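Local atomic coordinates of aminotransferase, class III (Thermomicrobium roseum, PDB entry 6IO1), a protein that acts as a thermostable (S)-enantioselective omega-transaminase, probably transferring amino groups by way of its pyridoxal phosphate cofactor. Residues B[116-120]-B[121-125]; B[127-130]-B[131-135]. One frame throughout, in Å; residues are numbered along the deposited sequence.

Contact 1 (B[116-120]-B[121-125]). With PMP (4'-deoxy-4'-aminopyridoxal-5'-phosphate), chain C.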
ATOM      1  N   GLN B 116       5.617   6.892  11.145  1.00 14.61           N
ATOM      2  CA  GLN B 116       5.157   7.242   9.806  1.00 13.03           C
ATOM      3  C   GLN B 116       4.138   6.204   9.366  1.00 12.99           C
ATOM      4  O   GLN B 116       4.418   5.003   9.408  1.00 14.29           O
ATOM      5  CB  GLN B 116       6.302   7.309   8.793  1.00 13.09           C
ATOM      6  CG  GLN B 116       5.845   7.798   7.423  1.00 16.10           C
ATOM      7  CD  GLN B 116       6.959   7.821   6.398  1.00 15.74           C
ATOM      8  OE1 GLN B 116       7.018   6.971   5.509  1.00 17.39           O
ATOM      9  NE2 GLN B 116       7.849   8.799   6.511  1.00 16.86           N
ATOM     10  N   PHE B 117       2.970   6.663   8.940  1.00 12.69           N
ATOM     11  CA  PHE B 117       1.880   5.752   8.636  1.00 13.35           C
ATOM     12  C   PHE B 117       1.874   5.344   7.165  1.00 13.49           C
ATOM     13  O   PHE B 117       2.486   5.983   6.306  1.00 13.38           O
ATOM     14  CB  PHE B 117       0.548   6.384   9.033  1.00 12.47           C
ATOM     15  CG  PHE B 117       0.446   6.671  10.502  1.00 15.02           C
ATOM     16  CD1 PHE B 117       0.309   5.635  11.411  1.00 13.69           C
ATOM     17  CD2 PHE B 117       0.519   7.970  10.978  1.00 14.29           C
ATOM     18  CE1 PHE B 117       0.228   5.888  12.766  1.00 12.94           C
ATOM     19  CE2 PHE B 117       0.437   8.229  12.334  1.00 14.68           C
ATOM     20  CZ  PHE B 117       0.292   7.187  13.229  1.00 12.24           C
ATOM     21  N   THR B 118       1.190   4.234   6.899  1.00 15.16           N
ATOM     22  CA  THR B 118       1.069   3.613   5.587  1.00 14.07           C
ATOM     23  C   THR B 118      -0.348   3.057   5.479  1.00 14.40           C
ATOM     24  O   THR B 118      -1.203   3.318   6.332  1.00 14.04           O
ATOM     25  CB  THR B 118       2.111   2.501   5.379  1.00 13.49           C
ATOM     26  OG1 THR B 118       1.849   1.424   6.288  1.00 16.25           O
ATOM     27  CG2 THR B 118       3.533   3.011   5.588  1.00 14.90           C
ATOM     28  N   SER B 119      -0.605   2.289   4.423  1.00 15.88           N
ATOM     29  CA  SER B 119      -1.902   1.655   4.230  1.00 16.20           C
ATOM     30  C   SER B 119      -1.868   0.136   4.344  1.00 15.87           C
ATOM     31  O   SER B 119      -2.917  -0.499   4.199  1.00 17.82           O
ATOM     32  CB  SER B 119      -2.485   2.053   2.870  1.00 16.89           C
ATOM     33  OG  SER B 119      -2.789   3.434   2.832  1.00 17.03           O
ATOM     34  N   GLY B 120      -0.712  -0.466   4.607  1.00 16.38           N
ATOM     35  CA  GLY B 120      -0.659  -1.916   4.673  1.00 16.96           C
ATOM     36  C   GLY B 120       0.657  -2.412   5.226  1.00 15.30           C
ATOM     37  O   GLY B 120       1.603  -1.647   5.434  1.00 13.85           O
ATOM     38  N   GLY B 121       0.695  -3.725   5.467  1.00 16.00           N
ATOM     39  CA  GLY B 121       1.888  -4.341   6.027  1.00 17.02           C
ATOM     40  C   GLY B 121       3.091  -4.285   5.103  1.00 16.59           C
ATOM     41  O   GLY B 121       4.211  -4.023   5.546  1.00 15.39           O
ATOM     42  N   ALA B 122       2.885  -4.564   3.811  1.00 18.48           N
ATOM     43  CA  ALA B 122       3.996  -4.510   2.864  1.00 17.53           C
ATOM     44  C   ALA B 122       4.560  -3.101   2.763  1.00 15.71           C
ATOM     45  O   ALA B 122       5.782  -2.914   2.712  1.00 15.25           O
ATOM     46  CB  ALA B 122       3.556  -5.011   1.490  1.00 20.27           C
ATOM     47  N   GLU B 123       3.681  -2.094   2.723  1.00 16.11           N
ATOM     48  CA  GLU B 123       4.142  -0.710   2.727  1.00 16.39           C
ATOM     49  C   GLU B 123       4.961  -0.420   3.978  1.00 14.96           C
ATOM     50  O   GLU B 123       6.011   0.231   3.907  1.00 15.17           O
ATOM     51  CB  GLU B 123       2.949   0.241   2.643  1.00 16.53           C
ATOM     52  CG  GLU B 123       2.329   0.383   1.263  1.00 17.24           C
ATOM     53  CD  GLU B 123       1.252   1.455   1.220  1.00 20.43           C
ATOM     54  OE1 GLU B 123       1.014   2.102   2.262  1.00 19.20           O
ATOM     55  OE2 GLU B 123       0.644   1.651   0.147  1.00 20.34           O
ATOM     56  N   SER B 124       4.509  -0.925   5.127  1.00 14.83           N
ATOM     57  CA  SER B 124       5.213  -0.689   6.384  1.00 14.31           C
ATOM     58  C   SER B 124       6.598  -1.324   6.368  1.00 13.05           C
ATOM     59  O   SER B 124       7.585  -0.702   6.772  1.00 14.28           O
ATOM     60  CB  SER B 124       4.386  -1.226   7.553  1.00 12.81           C
ATOM     61  OG  SER B 124       3.156  -0.532   7.671  1.00 15.06           O
ATOM     62  N   ASN B 125       6.688  -2.579   5.925  1.00 13.79           N
ATOM     63  CA  ASN B 125       7.979  -3.259   5.907  1.00 13.78           C
ATOM     64  C   ASN B 125       8.935  -2.627   4.901  1.00 15.54           C
ATOM     65  O   ASN B 125      10.137  -2.510   5.171  1.00 14.78           O
ATOM     66  CB  ASN B 125       7.779  -4.747   5.628  1.00 15.03           C
ATOM     67  CG  ASN B 125       7.257  -5.493   6.840  1.00 16.70           C
ATOM     68  OD1 ASN B 125       7.521  -5.107   7.978  1.00 18.09           O
ATOM     69  ND2 ASN B 125       6.496  -6.554   6.604  1.00 17.67           N
TER
HETATM   70  N1  PMP C 701       3.648  -8.487   7.333  1.00 22.95           N
HETATM   71  C2  PMP C 701       3.078  -9.576   7.848  1.00 24.34           C
HETATM   72  C2A PMP C 701       3.604 -10.127   9.137  1.00 22.32           C
HETATM   73  C3  PMP C 701       2.005 -10.196   7.196  1.00 27.63           C
HETATM   74  O3  PMP C 701       1.442 -11.309   7.747  1.00 29.66           O
HETATM   75  C4  PMP C 701       1.525  -9.668   5.993  1.00 26.30           C
HETATM   76  C4A PMP C 701       0.371 -10.320   5.273  1.00 30.35           C
HETATM   77  N4A PMP C 701      -0.549 -11.004   6.187  1.00 29.03           N
HETATM   78  C5  PMP C 701       2.139  -8.522   5.468  1.00 26.04           C
HETATM   79  C6  PMP C 701       3.192  -7.976   6.178  1.00 22.90           C
HETATM   80  C5A PMP C 701       1.671  -7.912   4.182  1.00 26.23           C
HETATM   81  O4P PMP C 701       0.617  -6.930   4.431  1.00 29.08           O
HETATM   82  P   PMP C 701      -0.169  -6.208   3.218  1.00 26.56           P
HETATM   83  O1P PMP C 701      -1.149  -5.254   3.873  1.00 23.74           O
HETATM   84  O2P PMP C 701       0.890  -5.497   2.400  1.00 19.81           O
HETATM   85  O3P PMP C 701      -0.853  -7.325   2.455  1.00 26.07           O
HETATM   86  O   HOH W   1      -0.271   4.704   2.352  1.00 17.71           O

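Contact 2 (B[127-130]-B[131-135])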
ATOM      1  N   THR B 127       8.900   0.535   4.093  1.00 16.04           N
ATOM      2  CA  THR B 127       9.308   1.770   4.751  1.00 15.80           C
ATOM      3  C   THR B 127      10.382   1.503   5.796  1.00 15.61           C
ATOM      4  O   THR B 127      11.359   2.249   5.891  1.00 15.45           O
ATOM      5  CB  THR B 127       8.094   2.448   5.388  1.00 15.13           C
ATOM      6  OG1 THR B 127       7.137   2.773   4.371  1.00 17.33           O
ATOM      7  CG2 THR B 127       8.507   3.719   6.114  1.00 15.22           C
ATOM      8  N   ALA B 128      10.222   0.437   6.582  1.00 15.82           N
ATOM      9  CA  ALA B 128      11.204   0.117   7.615  1.00 15.40           C
ATOM     10  C   ALA B 128      12.557  -0.241   7.011  1.00 15.73           C
ATOM     11  O   ALA B 128      13.602   0.195   7.508  1.00 15.20           O
ATOM     12  CB  ALA B 128      10.692  -1.026   8.490  1.00 13.70           C
ATOM     13  N   ILE B 129      12.559  -1.046   5.945  1.00 15.77           N
ATOM     14  CA  ILE B 129      13.817  -1.425   5.301  1.00 16.33           C
ATOM     15  C   ILE B 129      14.517  -0.191   4.743  1.00 15.83           C
ATOM     16  O   ILE B 129      15.728   0.008   4.935  1.00 14.70           O
ATOM     17  CB  ILE B 129      13.558  -2.474   4.204  1.00 14.38           C
ATOM     18  CG1 ILE B 129      13.137  -3.806   4.829  1.00 15.77           C
ATOM     19  CG2 ILE B 129      14.789  -2.652   3.328  1.00 18.71           C
ATOM     20  CD1 ILE B 129      12.591  -4.804   3.830  1.00 20.75           C
ATOM     21  N   LYS B 130      13.758   0.663   4.050  1.00 16.05           N
ATOM     22  CA  LYS B 130      14.338   1.880   3.495  1.00 15.55           C
ATOM     23  C   LYS B 130      14.844   2.802   4.597  1.00 14.96           C
ATOM     24  O   LYS B 130      15.884   3.446   4.442  1.00 15.89           O
ATOM     25  CB  LYS B 130      13.313   2.597   2.614  1.00 17.18           C
ATOM     26  CG  LYS B 130      12.919   1.807   1.374  1.00 20.75           C
ATOM     27  CD  LYS B 130      11.937   2.572   0.501  1.00 23.05           C
ATOM     28  CE  LYS B 130      12.617   3.721  -0.224  1.00 25.17           C
ATOM     29  NZ  LYS B 130      11.640   4.574  -0.955  1.00 25.05           N
ATOM     30  N   ILE B 131      14.123   2.876   5.718  1.00 15.12           N
ATOM     31  CA  ILE B 131      14.551   3.718   6.832  1.00 15.92           C
ATOM     32  C   ILE B 131      15.852   3.201   7.430  1.00 15.58           C
ATOM     33  O   ILE B 131      16.743   3.984   7.764  1.00 16.62           O
ATOM     34  CB  ILE B 131      13.437   3.820   7.891  1.00 15.16           C
ATOM     35  CG1 ILE B 131      12.355   4.796   7.431  1.00 14.60           C
ATOM     36  CG2 ILE B 131      14.004   4.268   9.231  1.00 17.87           C
ATOM     37  CD1 ILE B 131      11.203   4.927   8.398  1.00 14.18           C
ATOM     38  N   ALA B 132      15.981   1.883   7.584  1.00 16.06           N
ATOM     39  CA  ALA B 132      17.222   1.326   8.121  1.00 16.38           C
ATOM     40  C   ALA B 132      18.402   1.636   7.204  1.00 17.25           C
ATOM     41  O   ALA B 132      19.466   2.091   7.657  1.00 18.18           O
ATOM     42  CB  ALA B 132      17.076  -0.182   8.324  1.00 16.59           C
ATOM     43  N   ARG B 133      18.223   1.404   5.900  1.00 16.71           N
ATOM     44  CA  ARG B 133      19.306   1.674   4.958  1.00 16.78           C
ATOM     45  C   ARG B 133      19.649   3.160   4.920  1.00 17.77           C
ATOM     46  O   ARG B 133      20.828   3.533   4.898  1.00 19.08           O
ATOM     47  CB  ARG B 133      18.933   1.151   3.571  1.00 18.91           C
ATOM     48  CG  ARG B 133      18.900  -0.371   3.511  1.00 18.32           C
ATOM     49  CD  ARG B 133      18.295  -0.895   2.222  1.00 19.59           C
ATOM     50  NE  ARG B 133      18.666  -2.290   1.996  1.00 19.68           N
ATOM     51  CZ  ARG B 133      18.117  -3.074   1.075  1.00 19.43           C
ATOM     52  NH1 ARG B 133      17.154  -2.609   0.292  1.00 24.20           N
ATOM     53  NH2 ARG B 133      18.524  -4.330   0.945  1.00 22.09           N
ATOM     54  N   TYR B 134      18.632   4.025   4.924  1.00 18.29           N
ATOM     55  CA  TYR B 134      18.852   5.468   4.934  1.00 19.87           C
ATOM     56  C   TYR B 134      19.532   5.919   6.221  1.00 20.19           C
ATOM     57  O   TYR B 134      20.345   6.848   6.211  1.00 20.99           O
ATOM     58  CB  TYR B 134      17.513   6.181   4.746  1.00 18.21           C
ATOM     59  CG  TYR B 134      17.581   7.688   4.693  1.00 18.84           C
ATOM     60  CD1 TYR B 134      18.402   8.340   3.784  1.00 20.30           C
ATOM     61  CD2 TYR B 134      16.803   8.461   5.545  1.00 18.53           C
ATOM     62  CE1 TYR B 134      18.455   9.720   3.733  1.00 21.91           C
ATOM     63  CE2 TYR B 134      16.848   9.838   5.500  1.00 19.05           C
ATOM     64  CZ  TYR B 134      17.674  10.464   4.594  1.00 19.79           C
ATOM     65  OH  TYR B 134      17.720  11.838   4.551  1.00 20.90           O
ATOM     66  N   TYR B 135      19.191   5.284   7.344  1.00 17.31           N
ATOM     67  CA  TYR B 135      19.824   5.596   8.619  1.00 17.44           C
ATOM     68  C   TYR B 135      21.314   5.307   8.561  1.00 18.33           C
ATOM     69  O   TYR B 135      22.138   6.140   8.960  1.00 19.51           O
ATOM     70  CB  TYR B 135      19.150   4.794   9.735  1.00 17.32           C
ATOM     71  CG  TYR B 135      19.903   4.737  11.049  1.00 18.35           C
ATOM     72  CD1 TYR B 135      19.695   5.696  12.031  1.00 18.84           C
ATOM     73  CD2 TYR B 135      20.799   3.708  11.320  1.00 19.53           C
ATOM     74  CE1 TYR B 135      20.370   5.644  13.237  1.00 20.78           C
ATOM     75  CE2 TYR B 135      21.481   3.649  12.522  1.00 21.77           C
ATOM     76  CZ  TYR B 135      21.261   4.619  13.477  1.00 21.37           C
ATOM     77  OH  TYR B 135      21.935   4.565  14.675  1.00 24.70           O
TER

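Contact 1 (B[116-120]-B[121-125])
The Glu123 carboxylate reaches back to the turn that precedes its helix, and Ser119 N donates to it from above its plane, 35° out. This bond, from Ser119 N to Glu123 OE1, spans 2.7 Å; its N-H...O angle is 163°. Ser119 CB packs against the same oxygen, and a water that donates to Glu123 OE1 (2.9 Å) also bonds Ser119 OG. Glu123 CG stands anti to the carbonyl carbon (chi1 -77°) and the chain beyond it is extended, which carries the carboxylate past Thr118 CB to the Ser119 amide. A leucine in its place would probably leave Ser119 N and the water without this acceptor, and the turn less firmly fixed to the helix. Glu123 OE2 lies close to Glu123 OE2 of the second subunit, a proximity of like charges that may raise the pKa of one of them. At the end of the strand, Thr118 OG1 lies 2.7 Å from Ser124 OG and 3.2 Å from Gly120 O, so its one proton could serve either; Ser124 OG is also hydrogen-bonded to Phe287 O. Gly120, at the N-cap, accepts Ser124 N on its carbonyl (Gly120 O to Ser124 N 3.0 Å), closing the first helical turn. On the cofactor side, Gly121 N donates to O1P of PMP at 2.9 Å, and the helix N terminus probably steadies the phosphate charge. Asn125 ND2 lies 3.5 Å from PMP N1 and is hydrogen-bonded to Asp260 OD2 and His155 O; Thr323 N of the second subunit is hydrogen-bonded to PMP. A glycine-rich strand-turn-helix whose helix start cups the cofactor phosphate is characteristic of the fold type I, class III aminotransferase site.

Contact 2 (B[127-130]-B[131-135])
Thr127 and Ile131 run alongside each other one turn apart on a regular alpha-helix, part of the large domain of this aminotransferase fold. Their flank is the tighter one. Ile131 CG1 sits 3.1 Å from Thr127 O, the same oxygen that accepts Ile131 N at 2.8 Å, and Ile131 CD1 meets the Thr127 CG2 methyl at 3.7 Å. That meeting follows from the torsions: Thr127 CG2 is anti to its own backbone N, while Ile131 CG1 is anti to the carbonyl carbon (chi1 -77°) and leans back along the helix. The bonds Ala132 N to Ala128 O (2.9 Å) and Tyr134 N to Lys130 O (2.8 Å) continue the pattern. Ala128 and Ala132 are small where the helix rests on strand 256-260. No flank is left to solvent: Lys130 NZ is hydrogen-bonded to His320 ND1 and to Ile157 O of the second subunit, whose Phe174 takes the lysine in a cation-pi contact, and Tyr134 OH is hydrogen-bonded to Arg316 NH2. The looser flank is that of Ile129 and Arg133, where contact between the side chains is a brush of a methyl against a flat group. With NE held by Val145 O, the extended arginine runs beside the isoleucine, and Ile129 CG2 lies over one guanidinium face, displaced from the centre of the group, 3.8 Å from Arg133 NH1.

In the fold
Followed from the N terminus, strand 112-118 is the outermost strand, within this chain, of the sheet holding 256-260, hydrogen-bonded antiparallel to strand 299-304, and ends at the turn that contact 1 closes onto helix 121-138. Contact 2 lies farther along the same helix and closes no loop. The two are in series, neither nested nor crossed, with centres about 13 Å apart. They meet, because the returning helix packs over the strand: Gln116 OE1 lies 3.6 Å from Thr127 CG2. Contact 1 thus joins the sheet edge to the cofactor site, while contact 2 lays the helix against strand 256-260 and helix 305-312. Both touch the second subunit, so one helix links cofactor, sheet and dimer interface.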